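Local coordinates for protein afamin (Homo sapiens, PDB 6FAK) that carries hydrophobic molecules in body fluids, binding vitamin E and keeping lipidated Wnt proteins soluble and active, at residues Val160-His163 / Phe164-Ala168; Cys78-Glu81 / Gly82-Gln85; Glu51-Asp54 / Arg55-Asp59. All coordinates share one frame; numbering follows the deposited sequence.

Contact 1 of 3, residues Val160-His163 / Phe164-Ala168; sequences VAVH and FEEVA
The F164 ring takes CG1 of V160 at its edge, in the plane of the ring, with V160 CG1 lying 3.6 Å from F164 CD2. The two side chains run side by side one helical turn apart and point the same way. V160 CG1 stands anti to its own nitrogen (chi1 166°), which turns that methyl to the phenyl edge. The ring of F141, on helix 134-148, meets F164 with its plane at about 60°, and A185, V188 and T189 of helix 177-209 also touch F164.

Four successive i to i+4 backbone bonds hold this part of helix 154-171, from F164 N to V160 O (2.9 Å) through to V167 N on H163 O (3.0 Å). On the exposed flank V162 and E166 lie alongside each other. E166 bends at chi2 (-38°), bringing OE2 to 3.8 Å from V162 CG1.

The polar ends of E165 and H163 find partners beyond this stretch: E165 OE1 forms a salt bridge with R134 NE and a hydrogen bond with Y130 OH, while H163 NE2 is hydrogen-bonded to E288 OE2. V160 and F164 thus pack against helix 177-209, while E165 and H163 carry polar links to other helices.

Contact 2 of 3, residues Cys78-Glu81 / Gly82-Gln85; sequences CAME and GLPQ
L83 turns toward M80 across a type II beta turn running from M80 to L83, meeting it at CB: M80 CB lies 3.9 Å from L83 CD2 and equally far from L83 CB. L83 leaves the backbone toward 78-81, and with CG anti to the backbone nitrogen (chi1 -171°) the side chain brings CD2 against the root of M80. The closest approach on the methionine side is made by CB; beyond it the chain bends at chi2 and chi3.

P84 also directs its ring back over the turn. Its CD sits 3.4 Å from M80 O and its CG 3.8 Å from C78 O, so one pyrrolidine edge of carbon atoms lies against two carbonyl oxygens. M80 O has a further contact with L83 CB at 3.3 Å.

The same carbonyl closes the turn: L83 N donates to M80 O over 3.1 Å. The N-H points well at the oxygen (162°), but the donor is tilted 34° from the carbonyl plane. G82 occupies the third turn position with positive phi, which suits glycine at this place in a type II turn. G82 is also the N-cap of the short helix that follows. E81, at the second turn position, starts away from 82-85.

The turn joins the end of helix 69-78 to helix 83-86 in the first albumin domain. M80 touches K44 and L83 touches E41 on helix 39-58, F89 packs on both L83 and P84, and P84 meets S90 and C93 of helix 90-93. C78 ties the end of helix 69-78 to that same short helix through its disulfide with C93, and touches R100 and F104 of helix 97-106.

Contact 3 of 3, residues Glu51-Asp54 / Arg55-Asp59; sequences EYKD and RCMAD
Y52 and C56 form a cysteine sulfur-aromatic contact one turn apart at the C-terminal end of helix 39-58, in the all-helical first domain of this albumin-family protein. C56 SG lies over one face of the tyrosine ring, 3.9 Å from the centroid and 26° off the ring normal, displaced toward the rim where Y52 CE1 is 3.6 Å away. With Y52 CG anti to the backbone nitrogen (chi1 159°), the phenol projects outward from the helix and lays one face beside C56 SG. The sulfur belongs to the disulfide with C65, and Y52 OH is hydrogen-bonded to the carbonyl of E64, so both partners of the contact are tied to neighbouring residues of the segment after the helix.

K53 and M57 run side by side on another flank, the K53 methylene CD 3.9 Å from M57 SD, and both touch E19 of helix 13-20.

The backbone bonds are regular i to i+4 links, R55 N to E51 O, C56 N to Y52 O, M57 N to K53 O and A58 N to D54 O. D59 then departs from helical geometry; its N makes weak bonds to the carbonyls of R55 and C56, and its OD1 is hydrogen-bonded to T61 OG1.

D54 and R55 carry opposite charges near each other, not a salt bridge: D54 OD2 and R55 NH1 stand 4.5 Å apart, the oxygen well out of the guanidinium plane, with no N-H directed at it. The arginine chain bends at chi2 (90°), and R55 CD lies 2.9 Å from E51 O, a tight approach. E51 O is oblique to the guanidinium, whose edge meets the methylene of D54, R55 NH1 to D54 CB at 3.6 Å.

In the fold
All three contacts belong to the first albumin domain, yet none touches another. Contacts 1 and 3 are stretches of long helices, 154-171 and 39-58, whereas contact 2 is a turn between helices. Contact 1 is the most inward, 21 Å from the centre of the chain, and its aromatic group packs between helices; contacts 1 and 2 are partly buried, each with two buried residues, and contact 3 is a surface contact with none. Contacts 2 and 3 share helix 39-58, which carries contact 3 and is touched by contact 2; their nearest atoms are about 10 Å apart. Both also hold a disulfide cysteine, whereas contact 1 has polar side chains whose partners lie on other helices.

Contact 1 of 3, residues Val160-His163 / Phe164-Ala168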
ATOM      1  N   VAL A 160       9.637  -0.997 -11.968  1.00 29.65           N
ATOM      2  CA  VAL A 160       8.457  -1.415 -12.701  1.00 30.95           C
ATOM      3  C   VAL A 160       8.623  -1.099 -14.210  1.00 31.95           C
ATOM      4  O   VAL A 160       8.349  -1.959 -15.028  1.00 31.08           O
ATOM      5  CB  VAL A 160       7.159  -0.845 -12.026  1.00 31.08           C
ATOM      6  CG1 VAL A 160       5.943  -0.959 -12.924  1.00 33.25           C
ATOM      7  CG2 VAL A 160       6.897  -1.617 -10.746  1.00 31.06           C
ATOM      8  N   ALA A 161       9.113   0.091 -14.572  1.00 32.07           N
ATOM      9  CA  ALA A 161       9.314   0.467 -15.986  1.00 34.92           C
ATOM     10  C   ALA A 161      10.311  -0.448 -16.653  1.00 35.72           C
ATOM     11  O   ALA A 161      10.073  -0.859 -17.799  1.00 38.76           O
ATOM     12  CB  ALA A 161       9.786   1.914 -16.126  1.00 37.01           C
ATOM     13  N   VAL A 162      11.376  -0.787 -15.937  1.00 34.57           N
ATOM     14  CA  VAL A 162      12.405  -1.720 -16.444  1.00 37.81           C
ATOM     15  C   VAL A 162      11.798  -3.105 -16.765  1.00 36.89           C
ATOM     16  O   VAL A 162      12.020  -3.648 -17.839  1.00 36.67           O
ATOM     17  CB  VAL A 162      13.601  -1.858 -15.461  1.00 37.85           C
ATOM     18  CG1 VAL A 162      14.477  -3.051 -15.797  1.00 40.99           C
ATOM     19  CG2 VAL A 162      14.453  -0.598 -15.500  1.00 37.71           C
ATOM     20  N   HIS A 163      11.063  -3.667 -15.815  1.00 35.79           N
ATOM     21  CA  HIS A 163      10.416  -4.950 -16.004  1.00 36.77           C
ATOM     22  C   HIS A 163       9.344  -4.926 -17.092  1.00 35.75           C
ATOM     23  O   HIS A 163       9.244  -5.887 -17.887  1.00 33.32           O
ATOM     24  CB  HIS A 163       9.944  -5.486 -14.684  1.00 39.05           C
ATOM     25  CG  HIS A 163      11.080  -5.994 -13.873  1.00 44.81           C
ATOM     26  ND1 HIS A 163      11.338  -7.338 -13.729  1.00 51.94           N
ATOM     27  CD2 HIS A 163      12.128  -5.350 -13.309  1.00 49.87           C
ATOM     28  CE1 HIS A 163      12.443  -7.497 -13.020  1.00 53.15           C
ATOM     29  NE2 HIS A 163      12.941  -6.304 -12.753  1.00 54.98           N
ATOM     30  N   PHE A 164       8.622  -3.810 -17.187  1.00 34.00           N
ATOM     31  CA  PHE A 164       7.646  -3.661 -18.231  1.00 38.31           C
ATOM     32  C   PHE A 164       8.335  -3.654 -19.599  1.00 37.54           C
ATOM     33  O   PHE A 164       7.863  -4.306 -20.519  1.00 36.87           O
ATOM     34  CB  PHE A 164       6.694  -2.483 -17.986  1.00 42.36           C
ATOM     35  CG  PHE A 164       5.378  -2.893 -17.317  1.00 45.95           C
ATOM     36  CD1 PHE A 164       4.491  -3.752 -17.964  1.00 48.37           C
ATOM     37  CD2 PHE A 164       5.022  -2.411 -16.048  1.00 49.92           C
ATOM     38  CE1 PHE A 164       3.283  -4.107 -17.366  1.00 49.99           C
ATOM     39  CE2 PHE A 164       3.798  -2.743 -15.453  1.00 49.99           C
ATOM     40  CZ  PHE A 164       2.935  -3.610 -16.107  1.00 46.67           C
ATOM     41  N   GLU A 165       9.471  -2.984 -19.706  1.00 36.87           N
ATOM     42  CA  GLU A 165      10.273  -3.029 -20.907  1.00 41.13           C
ATOM     43  C   GLU A 165      10.781  -4.447 -21.305  1.00 38.42           C
ATOM     44  O   GLU A 165      10.783  -4.809 -22.500  1.00 39.40           O
ATOM     45  CB  GLU A 165      11.440  -2.025 -20.816  1.00 46.77           C
ATOM     46  CG  GLU A 165      12.396  -2.138 -22.000  1.00 49.41           C
ATOM     47  CD  GLU A 165      13.294  -0.932 -22.196  1.00 58.20           C
ATOM     48  OE1 GLU A 165      13.734  -0.735 -23.354  1.00 64.41           O
ATOM     49  OE2 GLU A 165      13.568  -0.196 -21.219  1.00 52.75           O
ATOM     50  N   GLU A 166      11.239  -5.221 -20.337  1.00 36.05           N
ATOM     51  CA  GLU A 166      11.608  -6.614 -20.578  1.00 38.74           C
ATOM     52  C   GLU A 166      10.390  -7.457 -21.064  1.00 36.43           C
ATOM     53  O   GLU A 166      10.562  -8.391 -21.849  1.00 39.54           O
ATOM     54  CB  GLU A 166      12.174  -7.290 -19.321  1.00 44.10           C
ATOM     55  CG  GLU A 166      13.372  -6.639 -18.613  1.00 58.32           C
ATOM     56  CD  GLU A 166      14.438  -6.009 -19.512  1.00 77.00           C
ATOM     57  OE1 GLU A 166      14.761  -6.556 -20.601  1.00 99.38           O
ATOM     58  OE2 GLU A 166      14.993  -4.964 -19.097  1.00 87.55           O
ATOM     59  N   VAL A 167       9.190  -7.149 -20.595  1.00 32.40           N
ATOM     60  CA  VAL A 167       7.978  -7.816 -21.051  1.00 32.33           C
ATOM     61  C   VAL A 167       7.733  -7.486 -22.517  1.00 33.84           C
ATOM     62  O   VAL A 167       7.460  -8.378 -23.283  1.00 32.52           O
ATOM     63  CB  VAL A 167       6.767  -7.511 -20.167  1.00 32.11           C
ATOM     64  CG1 VAL A 167       5.431  -7.944 -20.820  1.00 31.77           C
ATOM     65  CG2 VAL A 167       6.954  -8.187 -18.818  1.00 31.93           C
ATOM     66  N   ALA A 168       7.843  -6.208 -22.885  1.00 34.26           N
ATOM     67  CA  ALA A 168       7.588  -5.742 -24.234  1.00 35.56           C
ATOM     68  C   ALA A 168       8.624  -6.337 -25.185  1.00 39.07           C
ATOM     69  O   ALA A 168       8.281  -6.856 -26.238  1.00 39.05           O
ATOM     70  CB  ALA A 168       7.615  -4.211 -24.307  1.00 34.69           C
TER

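Contact 2 of 3, residues Cys78-Glu81 / Gly82-Gln85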
ATOM      1  N   CYS A  78       5.640  25.765 -11.187  1.00 30.70           N
ATOM      2  CA  CYS A  78       4.882  26.991 -10.853  1.00 32.61           C
ATOM      3  C   CYS A  78       5.171  28.156 -11.846  1.00 34.50           C
ATOM      4  O   CYS A  78       4.336  29.024 -12.031  1.00 34.22           O
ATOM      5  CB  CYS A  78       5.213  27.446  -9.441  1.00 33.06           C
ATOM      6  SG  CYS A  78       4.370  26.472  -8.161  1.00 32.65           S
ATOM      7  N   ALA A  79       6.347  28.111 -12.488  1.00 34.99           N
ATOM      8  CA  ALA A  79       6.755  29.089 -13.500  1.00 38.18           C
ATOM      9  C   ALA A  79       6.159  28.909 -14.908  1.00 38.54           C
ATOM     10  O   ALA A  79       6.372  29.751 -15.775  1.00 40.75           O
ATOM     11  CB  ALA A  79       8.286  29.147 -13.587  1.00 38.85           C
ATOM     12  N   MET A  80       5.409  27.848 -15.132  1.00 39.92           N
ATOM     13  CA  MET A  80       4.824  27.553 -16.442  1.00 42.82           C
ATOM     14  C   MET A  80       3.515  28.292 -16.638  1.00 41.35           C
ATOM     15  O   MET A  80       2.572  28.117 -15.867  1.00 37.76           O
ATOM     16  CB  MET A  80       4.606  26.069 -16.575  1.00 47.09           C
ATOM     17  CG  MET A  80       5.914  25.295 -16.436  1.00 54.99           C
ATOM     18  SD  MET A  80       6.502  24.631 -17.989  1.00 65.36           S
ATOM     19  CE  MET A  80       5.398  23.221 -18.150  1.00 65.67           C
ATOM     20  N   GLU A  81       3.448  29.104 -17.694  1.00 43.99           N
ATOM     21  CA  GLU A  81       2.404  30.129 -17.799  1.00 45.75           C
ATOM     22  C   GLU A  81       1.039  29.518 -17.881  1.00 42.22           C
ATOM     23  O   GLU A  81       0.800  28.609 -18.677  1.00 45.83           O
ATOM     24  CB  GLU A  81       2.676  31.124 -18.953  1.00 54.44           C
ATOM     25  CG  GLU A  81       2.595  30.607 -20.373  1.00 59.29           C
ATOM     26  CD  GLU A  81       2.906  31.700 -21.393  1.00 65.53           C
ATOM     27  OE1 GLU A  81       4.033  32.261 -21.377  1.00 70.92           O
ATOM     28  OE2 GLU A  81       2.019  31.995 -22.206  1.00 62.86           O
ATOM     29  N   GLY A  82       0.165  29.942 -16.970  1.00 43.54           N
ATOM     30  CA  GLY A  82      -1.221  29.452 -16.932  1.00 41.66           C
ATOM     31  C   GLY A  82      -1.462  28.050 -16.385  1.00 39.81           C
ATOM     32  O   GLY A  82      -2.624  27.654 -16.202  1.00 37.01           O
ATOM     33  N   LEU A  83      -0.387  27.321 -16.075  1.00 38.07           N
ATOM     34  CA  LEU A  83      -0.494  25.917 -15.635  1.00 36.99           C
ATOM     35  C   LEU A  83      -1.088  25.766 -14.230  1.00 34.25           C
ATOM     36  O   LEU A  83      -1.983  24.929 -14.042  1.00 33.32           O
ATOM     37  CB  LEU A  83       0.870  25.241 -15.769  1.00 38.35           C
ATOM     38  CG  LEU A  83       0.924  23.725 -15.555  1.00 38.97           C
ATOM     39  CD1 LEU A  83       0.616  22.974 -16.844  1.00 41.51           C
ATOM     40  CD2 LEU A  83       2.290  23.333 -15.042  1.00 39.44           C
ATOM     41  N   PRO A  84      -0.636  26.572 -13.238  1.00 33.13           N
ATOM     42  CA  PRO A  84      -1.249  26.437 -11.891  1.00 33.51           C
ATOM     43  C   PRO A  84      -2.753  26.704 -11.913  1.00 33.87           C
ATOM     44  O   PRO A  84      -3.545  25.972 -11.306  1.00 32.81           O
ATOM     45  CB  PRO A  84      -0.510  27.484 -11.061  1.00 32.91           C
ATOM     46  CG  PRO A  84       0.806  27.575 -11.721  1.00 32.98           C
ATOM     47  CD  PRO A  84       0.505  27.499 -13.183  1.00 33.26           C
ATOM     48  N   GLN A  85      -3.152  27.711 -12.668  1.00 34.09           N
ATOM     49  CA  GLN A  85      -4.563  28.066 -12.818  1.00 35.06           C
ATOM     50  C   GLN A  85      -5.319  26.989 -13.630  1.00 34.50           C
ATOM     51  O   GLN A  85      -6.432  26.619 -13.277  1.00 35.16           O
ATOM     52  CB  GLN A  85      -4.667  29.429 -13.506  1.00 37.38           C
ATOM     53  CG  GLN A  85      -4.080  30.566 -12.651  1.00 40.45           C
ATOM     54  CD  GLN A  85      -2.565  30.800 -12.799  1.00 41.82           C
ATOM     55  OE1 GLN A  85      -1.854  30.126 -13.559  1.00 45.45           O
ATOM     56  NE2 GLN A  85      -2.071  31.759 -12.059  1.00 45.32           N
TER

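Contact 3 of 3, residues Glu51-Asp54 / Arg55-Asp59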
ATOM      1  N   GLU A  51      18.077  21.491 -18.554  1.00 54.05           N
ATOM      2  CA  GLU A  51      18.833  22.751 -18.535  1.00 60.33           C
ATOM      3  C   GLU A  51      19.413  23.054 -17.140  1.00 59.47           C
ATOM      4  O   GLU A  51      20.594  23.373 -17.034  1.00 56.88           O
ATOM      5  CB  GLU A  51      17.997  23.921 -19.082  1.00 66.19           C
ATOM      6  CG  GLU A  51      17.747  23.792 -20.586  1.00 75.80           C
ATOM      7  CD  GLU A  51      16.802  24.842 -21.140  1.00 81.70           C
ATOM      8  OE1 GLU A  51      17.104  26.044 -20.996  1.00 89.02           O
ATOM      9  OE2 GLU A  51      15.771  24.466 -21.737  1.00 77.32           O
ATOM     10  N   TYR A  52      18.617  22.878 -16.082  1.00 53.67           N
ATOM     11  CA  TYR A  52      19.091  23.122 -14.695  1.00 53.31           C
ATOM     12  C   TYR A  52      20.259  22.204 -14.329  1.00 56.69           C
ATOM     13  O   TYR A  52      21.240  22.651 -13.705  1.00 54.86           O
ATOM     14  CB  TYR A  52      17.952  22.979 -13.662  1.00 50.71           C
ATOM     15  CG  TYR A  52      18.399  22.703 -12.228  1.00 48.60           C
ATOM     16  CD1 TYR A  52      18.631  23.736 -11.328  1.00 51.25           C
ATOM     17  CD2 TYR A  52      18.551  21.403 -11.776  1.00 49.28           C
ATOM     18  CE1 TYR A  52      19.025  23.477 -10.022  1.00 51.48           C
ATOM     19  CE2 TYR A  52      18.939  21.129 -10.483  1.00 53.02           C
ATOM     20  CZ  TYR A  52      19.172  22.163  -9.611  1.00 53.04           C
ATOM     21  OH  TYR A  52      19.551  21.846  -8.331  1.00 55.76           O
ATOM     22  N   LYS A  53      20.120  20.933 -14.712  1.00 56.52           N
ATOM     23  CA  LYS A  53      21.173  19.923 -14.580  1.00 59.83           C
ATOM     24  C   LYS A  53      22.471  20.349 -15.291  1.00 61.63           C
ATOM     25  O   LYS A  53      23.538  20.283 -14.678  1.00 61.00           O
ATOM     26  CB  LYS A  53      20.685  18.577 -15.128  1.00 64.78           C
ATOM     27  CG  LYS A  53      21.521  17.379 -14.706  1.00 73.02           C
ATOM     28  CD  LYS A  53      22.564  16.983 -15.745  1.00 75.24           C
ATOM     29  CE  LYS A  53      22.035  15.944 -16.720  1.00 75.47           C
ATOM     30  NZ  LYS A  53      20.949  16.479 -17.579  1.00 76.53           N
ATOM     31  N   ASP A  54      22.370  20.815 -16.547  1.00 60.47           N
ATOM     32  CA  ASP A  54      23.553  21.304 -17.316  1.00 62.81           C
ATOM     33  C   ASP A  54      24.200  22.525 -16.653  1.00 62.28           C
ATOM     34  O   ASP A  54      25.427  22.612 -16.607  1.00 59.90           O
ATOM     35  CB  ASP A  54      23.200  21.670 -18.775  1.00 62.30           C
ATOM     36  CG  ASP A  54      22.746  20.469 -19.615  1.00 66.99           C
ATOM     37  OD1 ASP A  54      23.169  19.321 -19.361  1.00 65.96           O
ATOM     38  OD2 ASP A  54      21.954  20.681 -20.553  1.00 71.21           O
ATOM     39  N   ARG A  55      23.364  23.453 -16.170  1.00 63.19           N
ATOM     40  CA  ARG A  55      23.817  24.695 -15.517  1.00 68.77           C
ATOM     41  C   ARG A  55      24.581  24.425 -14.225  1.00 69.28           C
ATOM     42  O   ARG A  55      25.639  25.024 -13.978  1.00 68.12           O
ATOM     43  CB  ARG A  55      22.660  25.681 -15.243  1.00 68.83           C
ATOM     44  CG  ARG A  55      22.395  26.696 -16.356  1.00 79.03           C
ATOM     45  CD  ARG A  55      21.387  26.186 -17.375  1.00 86.47           C
ATOM     46  NE  ARG A  55      21.537  26.815 -18.696  1.00 92.92           N
ATOM     47  CZ  ARG A  55      22.136  26.276 -19.769  1.00 94.89           C
ATOM     48  NH1 ARG A  55      22.681  25.057 -19.709  1.00 93.13           N
ATOM     49  NH2 ARG A  55      22.196  26.958 -20.912  1.00100.18           N
ATOM     50  N   CYS A  56      24.052  23.528 -13.411  1.00 64.43           N
ATOM     51  CA  CYS A  56      24.734  23.152 -12.177  1.00 74.75           C
ATOM     52  C   CYS A  56      26.062  22.425 -12.419  1.00 79.36           C
ATOM     53  O   CYS A  56      26.998  22.569 -11.618  1.00 73.33           O
ATOM     54  CB  CYS A  56      23.803  22.335 -11.271  1.00 80.66           C
ATOM     55  SG  CYS A  56      22.543  23.381 -10.510  1.00 74.39           S
ATOM     56  N   MET A  57      26.142  21.674 -13.522  1.00 80.62           N
ATOM     57  CA  MET A  57      27.417  21.100 -13.989  1.00 83.09           C
ATOM     58  C   MET A  57      28.429  22.167 -14.442  1.00 78.42           C
ATOM     59  O   MET A  57      29.618  22.038 -14.171  1.00 79.53           O
ATOM     60  CB  MET A  57      27.191  20.082 -15.107  1.00 81.47           C
ATOM     61  CG  MET A  57      26.600  18.776 -14.617  1.00 82.86           C
ATOM     62  SD  MET A  57      26.416  17.645 -15.994  1.00 84.59           S
ATOM     63  CE  MET A  57      28.112  17.112 -16.208  1.00 79.35           C
ATOM     64  N   ALA A  58      27.959  23.211 -15.117  1.00 75.12           N
ATOM     65  CA  ALA A  58      28.827  24.331 -15.490  1.00 76.98           C
ATOM     66  C   ALA A  58      29.283  25.152 -14.274  1.00 78.49           C
ATOM     67  O   ALA A  58      30.361  25.741 -14.300  1.00 71.47           O
ATOM     68  CB  ALA A  58      28.123  25.232 -16.494  1.00 74.18           C
ATOM     69  N   ASP A  59      28.463  25.191 -13.220  1.00 84.70           N
ATOM     70  CA  ASP A  59      28.719  26.050 -12.053  1.00 93.19           C
ATOM     71  C   ASP A  59      28.096  25.461 -10.773  1.00 95.89           C
ATOM     72  O   ASP A  59      26.966  25.799 -10.418  1.00 92.84           O
ATOM     73  CB  ASP A  59      28.177  27.466 -12.344  1.00 93.74           C
ATOM     74  CG  ASP A  59      28.784  28.535 -11.449  1.00 94.13           C
ATOM     75  OD1 ASP A  59      29.109  28.254 -10.275  1.00 99.26           O
ATOM     76  OD2 ASP A  59      28.926  29.676 -11.932  1.00 90.22           O
TER